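Local coordinates for protein glucose-6-phosphate isomerase (Thermus thermophilus, PDB 1ZZG) that probably catalyses the reversible isomerisation of glucose 6-phosphate to fructose 6-phosphate, a step shared by glycolysis and gluconeogenesis, at residues Lys406-Thr409 with Arg410-Leu413; Gly127-Ala130 with Glu131-Ala134; His100-Pro103 with Glu104-Leu107; Trp260-Gln263 with Leu264-Ser268. One frame throughout, in Å; residues are numbered along the deposited sequence.

How the contacts relate
Contact 4 is the core one: every residue of 260-268 is buried, its centre about 8 Å from that of the chain. Contact 1, on helix 403-414 about 29 Å out, is the most exposed. Both are stretches of about two turns within one helix, and each carries a predicted active-site residue, Lys-406 or Glu-267, their side chains about 8 Å apart. Contacts 2 and 3 are instead loop-to-helix starts at the ends of strands 118-124 and 94-98 of one parallel sheet; they touch where Val-101 packs on Glu-131. Chemistry follows place: aliphatic and charged chains in contact 1, aromatic packing in contact 4, carboxylates turned to the second subunit in contacts 2 and 3.

Contact 1 (Lys406-Thr409 with Arg410-Leu413); sequences KVLT and RKRL
Arg-410 folds back along the helix and lays its guanidinium beside the preceding turn, one face turned to Lys-406 O and Val-407 CA. Both atoms sit toward the rim of that face, Lys-406 O 3.7 Å above the plane. The bend is at chi3 (-72°), which swings the head group back toward the start of the helix. NH2 then comes within 3.9 Å of Val-407 CG2, the two side chains meeting at a slant, while NH1 lies 4.0 Å from Lys-406 CB. These are van der Waals contacts: Lys-406 O is taken by Arg-410 N, at 3.1 Å, and the guanidinium only lies over it. Lys-406 itself runs out extended, its amino group leading off from the turn. This is ordinary alpha-helix, i to i+4, in helix 403-414 near the C-terminus; Lys-406 is a predicted active-site residue, its side chain about 8 Å from that of Glu-267. Three more backbone bonds continue the ladder, the straightest from Leu-413 N to Thr-409 O, with 174° at the hydrogen. On another side of the helix Arg-412 sets CG beside its backbone N (chi1 -69°), which brings CG to 3.1 Å from Leu-408 O. Leu-408 and Lys-411 make only a loose aliphatic contact, CD2 to CD at 4.4 Å. The buried Thr-409 sends its OG1 back to Gly-405 O, and its CG2 lies 4.5 Å from Leu-413 CD1. Leu-408 and Thr-409 both pack on Ala-349 of the second subunit, Leu-413 on Leu-334 of that subunit.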
loop_
_atom_site.group_PDB
_atom_site.type_symbol
_atom_site.label_atom_id
_atom_site.label_comp_id
_atom_site.label_asym_id
_atom_site.label_seq_id
_atom_site.Cartn_x
_atom_site.Cartn_y
_atom_site.Cartn_z
ATOM N N LYS A 406 -5.356 22.638 -1.067
ATOM C CA LYS A 406 -6.505 22.952 -0.225
ATOM C C LYS A 406 -7.230 24.193 -0.734
ATOM O O LYS A 406 -8.466 24.235 -0.777
ATOM C CB LYS A 406 -6.046 23.174 1.219
ATOM C CG LYS A 406 -5.422 21.944 1.858
ATOM C CD LYS A 406 -4.862 22.266 3.229
ATOM C CE LYS A 406 -4.170 21.067 3.848
ATOM N NZ LYS A 406 -3.545 21.441 5.144
ATOM N N VAL A 407 -6.454 25.199 -1.118
ATOM C CA VAL A 407 -7.002 26.451 -1.629
ATOM C C VAL A 407 -7.800 26.216 -2.908
ATOM O O VAL A 407 -8.940 26.665 -3.026
ATOM C CB VAL A 407 -5.873 27.472 -1.913
ATOM C CG1 VAL A 407 -6.435 28.684 -2.661
ATOM C CG2 VAL A 407 -5.235 27.915 -0.603
ATOM N N LEU A 408 -7.201 25.505 -3.857
ATOM C CA LEU A 408 -7.868 25.221 -5.121
ATOM C C LEU A 408 -9.115 24.372 -4.901
ATOM O O LEU A 408 -10.107 24.519 -5.616
ATOM C CB LEU A 408 -6.904 24.521 -6.081
ATOM C CG LEU A 408 -5.676 25.363 -6.442
ATOM C CD1 LEU A 408 -4.797 24.595 -7.409
ATOM C CD2 LEU A 408 -6.120 26.684 -7.057
ATOM N N THR A 409 -9.070 23.492 -3.904
ATOM C CA THR A 409 -10.217 22.647 -3.595
ATOM C C THR A 409 -11.394 23.512 -3.153
ATOM O O THR A 409 -12.527 23.314 -3.604
ATOM C CB THR A 409 -9.896 21.634 -2.472
ATOM O OG1 THR A 409 -8.969 20.655 -2.958
ATOM C CG2 THR A 409 -11.161 20.937 -2.010
ATOM N N ARG A 410 -11.132 24.468 -2.268
ATOM C CA ARG A 410 -12.195 25.347 -1.798
ATOM C C ARG A 410 -12.708 26.194 -2.964
ATOM O O ARG A 410 -13.907 26.455 -3.078
ATOM C CB ARG A 410 -11.697 26.245 -0.660
ATOM C CG ARG A 410 -11.422 25.493 0.639
ATOM C CD ARG A 410 -11.364 26.436 1.837
ATOM N NE ARG A 410 -10.164 27.273 1.854
ATOM C CZ ARG A 410 -8.965 26.863 2.265
ATOM N NH1 ARG A 410 -8.794 25.620 2.701
ATOM N NH2 ARG A 410 -7.935 27.702 2.251
ATOM N N LYS A 411 -11.793 26.601 -3.839
ATOM C CA LYS A 411 -12.151 27.403 -5.002
ATOM C C LYS A 411 -13.114 26.602 -5.882
ATOM O O LYS A 411 -14.166 27.100 -6.281
ATOM C CB LYS A 411 -10.889 27.768 -5.792
ATOM C CG LYS A 411 -11.140 28.649 -7.009
ATOM C CD LYS A 411 -9.841 28.986 -7.739
ATOM C CE LYS A 411 -10.096 29.953 -8.894
ATOM N NZ LYS A 411 -8.874 30.214 -9.708
ATOM N N ARG A 412 -12.749 25.357 -6.166
ATOM C CA ARG A 412 -13.568 24.472 -6.990
ATOM C C ARG A 412 -14.963 24.267 -6.389
ATOM O O ARG A 412 -15.969 24.433 -7.078
ATOM C CB ARG A 412 -12.872 23.118 -7.150
ATOM C CG ARG A 412 -11.604 23.152 -7.994
ATOM C CD ARG A 412 -11.914 22.773 -9.425
ATOM N NE ARG A 412 -10.725 22.735 -10.269
ATOM C CZ ARG A 412 -10.724 22.299 -11.525
ATOM N NH1 ARG A 412 -11.852 21.864 -12.073
ATOM N NH2 ARG A 412 -9.601 22.299 -12.232
ATOM N N LEU A 413 -15.022 23.904 -5.112
ATOM C CA LEU A 413 -16.297 23.685 -4.434
ATOM C C LEU A 413 -17.199 24.919 -4.446
ATOM O O LEU A 413 -18.413 24.800 -4.589
ATOM C CB LEU A 413 -16.071 23.262 -2.976
ATOM C CG LEU A 413 -15.664 21.830 -2.627
ATOM C CD1 LEU A 413 -15.461 21.732 -1.124
ATOM C CD2 LEU A 413 -16.740 20.852 -3.077
#

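Contact 2 (Gly127-Ala130 with Glu131-Ala134); sequences GSTA and ETLA
Leu-133 sets CG beside its own backbone N, chi1 -71°, and spreads its two methyls against the loop: CD1 lies 3.6 Å from Ser-128 O, and CD2 3.6 Å from Gly-127 O. Glu-131 bends at chi2 (93°), curling its carboxylate back toward the start of the helix, where OE1 comes to 3.3 Å from Thr-129 CG2. The same methyl stands 4.0 Å from Thr-132 OG1. Thr-129 is the N-cap of helix 130-147, following strand 118-124 of the parallel sheet, yet it caps with no side-chain bond. Its OG1 is held weakly by Ser-124 OG. Its carbonyl begins the helical ladder instead, accepting Leu-133 N at 3.1 Å, and Ala-130 O takes Ala-134 N at 3.0 Å. The loop runs near the predicted active site, the side chain of Thr-129 about 6 Å from that of Lys-406. In relatives of the SIS clan the Ser/Thr-rich loop here binds the sugar phosphate, and this one is consistent with that role. Glu-131 OE2 is hydrogen-bonded to His-293 of the second subunit; Glu-346 of that subunit, a like charge close by, would by itself tend to raise the acid's proton affinity, while a charged His-293 would oppose this. Gly-127 O is buried against the leucine methyl with no polar partner in the model, so the loop pays for this apolar packing with an unsatisfied carbonyl.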
loop_
_atom_site.group_PDB
_atom_site.type_symbol
_atom_site.label_atom_id
_atom_site.label_comp_id
_atom_site.label_asym_id
_atom_site.label_seq_id
_atom_site.Cartn_x
_atom_site.Cartn_y
_atom_site.Cartn_z
ATOM N N GLY A 127 -7.933 20.353 13.377
ATOM C CA GLY A 127 -9.359 20.240 13.604
ATOM C C GLY A 127 -10.177 20.741 12.425
ATOM O O GLY A 127 -11.406 20.698 12.456
ATOM N N SER A 128 -9.507 21.202 11.374
ATOM C CA SER A 128 -10.220 21.717 10.213
ATOM C C SER A 128 -9.940 20.983 8.901
ATOM O O SER A 128 -10.335 21.451 7.838
ATOM C CB SER A 128 -9.908 23.208 10.032
ATOM O OG SER A 128 -8.556 23.405 9.650
ATOM N N THR A 129 -9.267 19.840 8.963
ATOM C CA THR A 129 -8.965 19.091 7.744
ATOM C C THR A 129 -10.257 18.779 6.993
ATOM O O THR A 129 -11.155 18.139 7.529
ATOM C CB THR A 129 -8.217 17.795 8.075
ATOM O OG1 THR A 129 -6.972 18.126 8.697
ATOM C CG2 THR A 129 -7.948 16.988 6.808
ATOM N N ALA A 130 -10.335 19.236 5.747
ATOM C CA ALA A 130 -11.532 19.065 4.923
ATOM C C ALA A 130 -12.154 17.668 4.906
ATOM O O ALA A 130 -13.333 17.502 5.222
ATOM C CB ALA A 130 -11.237 19.521 3.493
ATOM N N GLU A 131 -11.363 16.666 4.539
ATOM C CA GLU A 131 -11.860 15.292 4.453
ATOM C C GLU A 131 -12.497 14.787 5.740
ATOM O O GLU A 131 -13.528 14.109 5.715
ATOM C CB GLU A 131 -10.725 14.339 4.030
ATOM C CG GLU A 131 -10.141 14.648 2.655
ATOM C CD GLU A 131 -8.930 15.560 2.715
ATOM O OE1 GLU A 131 -8.849 16.400 3.639
ATOM O OE2 GLU A 131 -8.063 15.442 1.825
ATOM N N THR A 132 -11.877 15.129 6.863
ATOM C CA THR A 132 -12.343 14.709 8.176
ATOM C C THR A 132 -13.631 15.420 8.603
ATOM O O THR A 132 -14.502 14.820 9.243
ATOM C CB THR A 132 -11.227 14.944 9.216
ATOM O OG1 THR A 132 -10.050 14.242 8.793
ATOM C CG2 THR A 132 -11.637 14.450 10.592
ATOM N N LEU A 133 -13.751 16.698 8.261
ATOM C CA LEU A 133 -14.955 17.443 8.609
ATOM C C LEU A 133 -16.128 16.891 7.805
ATOM O O LEU A 133 -17.237 16.765 8.317
ATOM C CB LEU A 133 -14.775 18.935 8.314
ATOM C CG LEU A 133 -13.827 19.706 9.236
ATOM C CD1 LEU A 133 -13.749 21.154 8.779
ATOM C CD2 LEU A 133 -14.312 19.621 10.679
ATOM N N ALA A 134 -15.870 16.548 6.548
ATOM C CA ALA A 134 -16.908 16.000 5.682
ATOM C C ALA A 134 -17.368 14.640 6.204
ATOM O O ALA A 134 -18.571 14.371 6.307
ATOM C CB ALA A 134 -16.377 15.867 4.264
#

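Contact 3 (His100-Pro103 with Glu104-Leu107)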
loop_
_atom_site.group_PDB
_atom_site.type_symbol
_atom_site.label_atom_id
_atom_site.label_comp_id
_atom_site.label_asym_id
_atom_site.label_seq_id
_atom_site.Cartn_x
_atom_site.Cartn_y
_atom_site.Cartn_z
ATOM N N HIS A 100 -10.649 9.009 3.467
ATOM C CA HIS A 100 -11.022 9.300 2.090
ATOM C C HIS A 100 -12.445 9.856 2.119
ATOM O O HIS A 100 -13.091 9.879 3.173
ATOM C CB HIS A 100 -11.004 8.004 1.289
ATOM C CG HIS A 100 -12.075 7.048 1.704
ATOM N ND1 HIS A 100 -13.367 7.133 1.232
ATOM C CD2 HIS A 100 -12.070 6.044 2.612
ATOM C CE1 HIS A 100 -14.111 6.221 1.832
ATOM N NE2 HIS A 100 -13.349 5.548 2.674
ATOM N N VAL A 101 -12.937 10.295 0.967
ATOM C CA VAL A 101 -14.285 10.840 0.895
ATOM C C VAL A 101 -15.115 10.245 -0.244
ATOM O O VAL A 101 -16.086 10.854 -0.687
ATOM C CB VAL A 101 -14.247 12.380 0.753
ATOM C CG1 VAL A 101 -13.710 13.005 2.039
ATOM C CG2 VAL A 101 -13.363 12.771 -0.418
ATOM N N GLU A 102 -14.732 9.059 -0.717
ATOM C CA GLU A 102 -15.477 8.403 -1.790
ATOM C C GLU A 102 -16.779 7.924 -1.145
ATOM O O GLU A 102 -16.758 7.199 -0.149
ATOM C CB GLU A 102 -14.675 7.230 -2.365
ATOM C CG GLU A 102 -15.327 6.562 -3.571
ATOM C CD GLU A 102 -14.427 5.529 -4.225
ATOM O OE1 GLU A 102 -13.856 4.690 -3.496
ATOM O OE2 GLU A 102 -14.296 5.555 -5.468
ATOM N N PRO A 103 -17.932 8.323 -1.710
ATOM C CA PRO A 103 -19.260 7.964 -1.194
ATOM C C PRO A 103 -19.667 6.514 -0.948
ATOM O O PRO A 103 -20.195 6.198 0.123
ATOM C CB PRO A 103 -20.215 8.673 -2.164
ATOM C CG PRO A 103 -19.425 8.741 -3.443
ATOM C CD PRO A 103 -18.046 9.103 -2.957
ATOM N N GLU A 104 -19.428 5.634 -1.914
ATOM C CA GLU A 104 -19.857 4.246 -1.759
ATOM C C GLU A 104 -19.326 3.493 -0.533
ATOM O O GLU A 104 -20.105 2.877 0.198
ATOM C CB GLU A 104 -19.561 3.458 -3.038
ATOM C CG GLU A 104 -20.266 3.991 -4.295
ATOM C CD GLU A 104 -19.602 5.235 -4.885
ATOM O OE1 GLU A 104 -18.439 5.519 -4.533
ATOM O OE2 GLU A 104 -20.241 5.918 -5.718
ATOM N N PRO A 105 -18.002 3.524 -0.290
ATOM C CA PRO A 105 -17.454 2.817 0.878
ATOM C C PRO A 105 -18.059 3.324 2.197
ATOM O O PRO A 105 -18.313 2.555 3.121
ATOM C CB PRO A 105 -15.957 3.104 0.786
ATOM C CG PRO A 105 -15.734 3.271 -0.698
ATOM C CD PRO A 105 -16.920 4.099 -1.113
ATOM N N ILE A 106 -18.292 4.625 2.270
ATOM C CA ILE A 106 -18.865 5.222 3.466
ATOM C C ILE A 106 -20.330 4.805 3.614
ATOM O O ILE A 106 -20.786 4.485 4.706
ATOM C CB ILE A 106 -18.720 6.752 3.398
ATOM C CG1 ILE A 106 -17.229 7.103 3.522
ATOM C CG2 ILE A 106 -19.545 7.425 4.492
ATOM C CD1 ILE A 106 -16.884 8.544 3.253
ATOM N N LEU A 107 -21.044 4.781 2.494
ATOM C CA LEU A 107 -22.448 4.395 2.472
ATOM C C LEU A 107 -22.573 2.933 2.916
ATOM O O LEU A 107 -23.531 2.553 3.588
ATOM C CB LEU A 107 -22.983 4.574 1.053
ATOM C CG LEU A 107 -24.354 5.207 0.809
ATOM C CD1 LEU A 107 -24.592 6.396 1.725
ATOM C CD2 LEU A 107 -24.411 5.636 -0.651
HETATM O O HOH W 1 -17.018 5.066 -6.905
#
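Pro-103 and Glu-104 lie side by side and point the same way, the glutamate bending at chi2 (78°), which brings OE1 to 3.5 Å from Pro-103 CG. The same oxygen touches Glu-102 CG at 3.4 Å, and the two carboxylates stand almost perpendicular, 83° apart. Glu-102 OE2 and Glu-104 OE1 are 4.2 Å from each other, two like charges; a water donates to both, its bond to Glu-104 weak. Glu-102 OE2 also bonds Ser-251 OG of the second subunit, its OE1 takes the backbone N atoms of Glu-252 and Arg-253 there, and Glu-104 OE2 those of Leu-317 and Glu-318. These bonds probably offset the repulsion. The residues form the start of helix 103-112 after strand 94-98, with Glu-102 at the N-cap and Pro-103 in the first turn, its carbonyl accepting Leu-107 N at 2.9 Å. Ile-106 reaches back to the loop, CG1 lying 3.7 Å from His-100 CE1, while Pro-105 CB meets that same carbon at 3.8 Å. The imidazole is fixed by Glu-102 N, which gives its hydrogen to ND1 in the ring plane (3.1 Å). Replacing His-100 by alanine would remove the ring, and Glu-102 N would probably be left without its acceptor, with a gap beside Pro-105 and Ile-106. Pro-105 CD also sits against Glu-102 O, and its ring crosses the Glu-102 side chain at about a right angle.

Contact 4 (Trp260-Gln263 with Leu264-Ser268)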
loop_
_atom_site.group_PDB
_atom_site.type_symbol
_atom_site.label_atom_id
_atom_site.label_comp_id
_atom_site.label_asym_id
_atom_site.label_seq_id
_atom_site.Cartn_x
_atom_site.Cartn_y
_atom_site.Cartn_z
ATOM N N TRP A 260 3.240 4.534 6.624
ATOM C CA TRP A 260 3.499 5.504 7.685
ATOM C C TRP A 260 4.880 6.132 7.480
ATOM O O TRP A 260 5.050 7.349 7.621
ATOM C CB TRP A 260 3.449 4.818 9.053
ATOM C CG TRP A 260 3.905 5.691 10.184
ATOM C CD1 TRP A 260 3.179 6.653 10.834
ATOM C CD2 TRP A 260 5.211 5.707 10.770
ATOM N NE1 TRP A 260 3.957 7.270 11.791
ATOM C CE2 TRP A 260 5.208 6.708 11.772
ATOM C CE3 TRP A 260 6.385 4.972 10.547
ATOM C CZ2 TRP A 260 6.337 6.994 12.550
ATOM C CZ3 TRP A 260 7.513 5.256 11.324
ATOM C CH2 TRP A 260 7.477 6.260 12.313
ATOM N N PHE A 261 5.867 5.304 7.147
ATOM C CA PHE A 261 7.220 5.812 6.935
ATOM C C PHE A 261 7.302 6.718 5.715
ATOM O O PHE A 261 8.021 7.726 5.716
ATOM C CB PHE A 261 8.224 4.671 6.764
ATOM C CG PHE A 261 9.611 5.155 6.439
ATOM C CD1 PHE A 261 10.372 5.822 7.400
ATOM C CD2 PHE A 261 10.123 5.029 5.152
ATOM C CE1 PHE A 261 11.619 6.362 7.080
ATOM C CE2 PHE A 261 11.365 5.564 4.819
ATOM C CZ PHE A 261 12.115 6.235 5.787
ATOM N N VAL A 262 6.576 6.355 4.661
ATOM C CA VAL A 262 6.574 7.159 3.448
ATOM C C VAL A 262 6.114 8.592 3.744
ATOM O O VAL A 262 6.726 9.545 3.261
ATOM C CB VAL A 262 5.693 6.507 2.354
ATOM C CG1 VAL A 262 5.552 7.444 1.164
ATOM C CG2 VAL A 262 6.338 5.205 1.892
ATOM N N GLN A 263 5.052 8.758 4.534
ATOM C CA GLN A 263 4.614 10.110 4.874
ATOM C C GLN A 263 5.670 10.782 5.742
ATOM O O GLN A 263 6.000 11.951 5.544
ATOM C CB GLN A 263 3.292 10.132 5.653
ATOM C CG GLN A 263 3.065 11.507 6.292
ATOM C CD GLN A 263 1.738 11.667 7.003
ATOM O OE1 GLN A 263 1.230 10.733 7.612
ATOM N NE2 GLN A 263 1.182 12.875 6.952
ATOM N N LEU A 264 6.177 10.051 6.729
ATOM C CA LEU A 264 7.191 10.602 7.620
ATOM C C LEU A 264 8.390 11.116 6.825
ATOM O O LEU A 264 8.831 12.252 7.001
ATOM C CB LEU A 264 7.672 9.540 8.609
ATOM C CG LEU A 264 8.844 9.997 9.491
ATOM C CD1 LEU A 264 8.376 11.118 10.418
ATOM C CD2 LEU A 264 9.392 8.830 10.294
ATOM N N HIS A 265 8.913 10.267 5.948
ATOM C CA HIS A 265 10.080 10.616 5.146
ATOM C C HIS A 265 9.821 11.706 4.100
ATOM O O HIS A 265 10.485 12.748 4.096
ATOM C CB HIS A 265 10.617 9.362 4.451
ATOM C CG HIS A 265 11.858 9.602 3.652
ATOM N ND1 HIS A 265 13.108 9.688 4.227
ATOM C CD2 HIS A 265 12.038 9.800 2.325
ATOM C CE1 HIS A 265 14.006 9.926 3.285
ATOM N NE2 HIS A 265 13.382 9.998 2.122
ATOM N N ASP A 266 8.861 11.449 3.218
ATOM C CA ASP A 266 8.490 12.368 2.139
ATOM C C ASP A 266 8.072 13.768 2.589
ATOM O O ASP A 266 8.630 14.760 2.143
ATOM C CB ASP A 266 7.336 11.773 1.323
ATOM C CG ASP A 266 7.782 10.696 0.351
ATOM O OD1 ASP A 266 8.910 10.175 0.487
ATOM O OD2 ASP A 266 6.979 10.363 -0.551
ATOM N N GLU A 267 7.069 13.839 3.458
ATOM C CA GLU A 267 6.566 15.123 3.924
ATOM C C GLU A 267 7.572 15.918 4.749
ATOM O O GLU A 267 7.566 17.148 4.721
ATOM C CB GLU A 267 5.278 14.913 4.724
ATOM C CG GLU A 267 4.252 16.001 4.501
ATOM C CD GLU A 267 2.875 15.634 5.022
ATOM O OE1 GLU A 267 1.911 15.698 4.232
ATOM O OE2 GLU A 267 2.754 15.289 6.217
ATOM N N SER A 268 8.440 15.221 5.478
ATOM C CA SER A 268 9.432 15.894 6.307
ATOM C C SER A 268 10.633 16.431 5.526
ATOM O O SER A 268 11.037 17.582 5.710
ATOM C CB SER A 268 9.955 14.951 7.400
ATOM O OG SER A 268 8.937 14.571 8.309
#
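Trp-260 and Leu-264 lie side by side one turn apart on alpha-helix 257-269, which carries Glu-267, the predicted proton donor. Apolar packing comes first: Leu-264 CD2 reaches Trp-260 CH2 at 3.8 Å, and lies more loosely beside Phe-261. Helix 371-391 covers this side, with Met-378 on Trp-260. Among the aromatics, His-265 CB sits over one face of the Phe-261 ring in a CH-pi contact, 4.0 Å from its centroid. The imidazole itself is slid away, planes 30° apart and barely overlapping; its NE2 is hydrogen-bonded to Thr-281 OG1. Backbone bonds run i to i+4, the shortest from His-265 N to Phe-261 O at 2.7 Å. Polar side chains pair as well: Gln-263 runs out extended, CG anti to the backbone N (chi1 165°), alongside Glu-267, which lets NE2 donate to OE2 at 3.0 Å. Arg-187 forms a salt bridge to that same OE2. With a leucine here instead of Gln-263, Glu-267 would probably lose a donor to OE2 and be freer to turn. NE2 meets OE2 from above the carboxylate plane, 39° out of it.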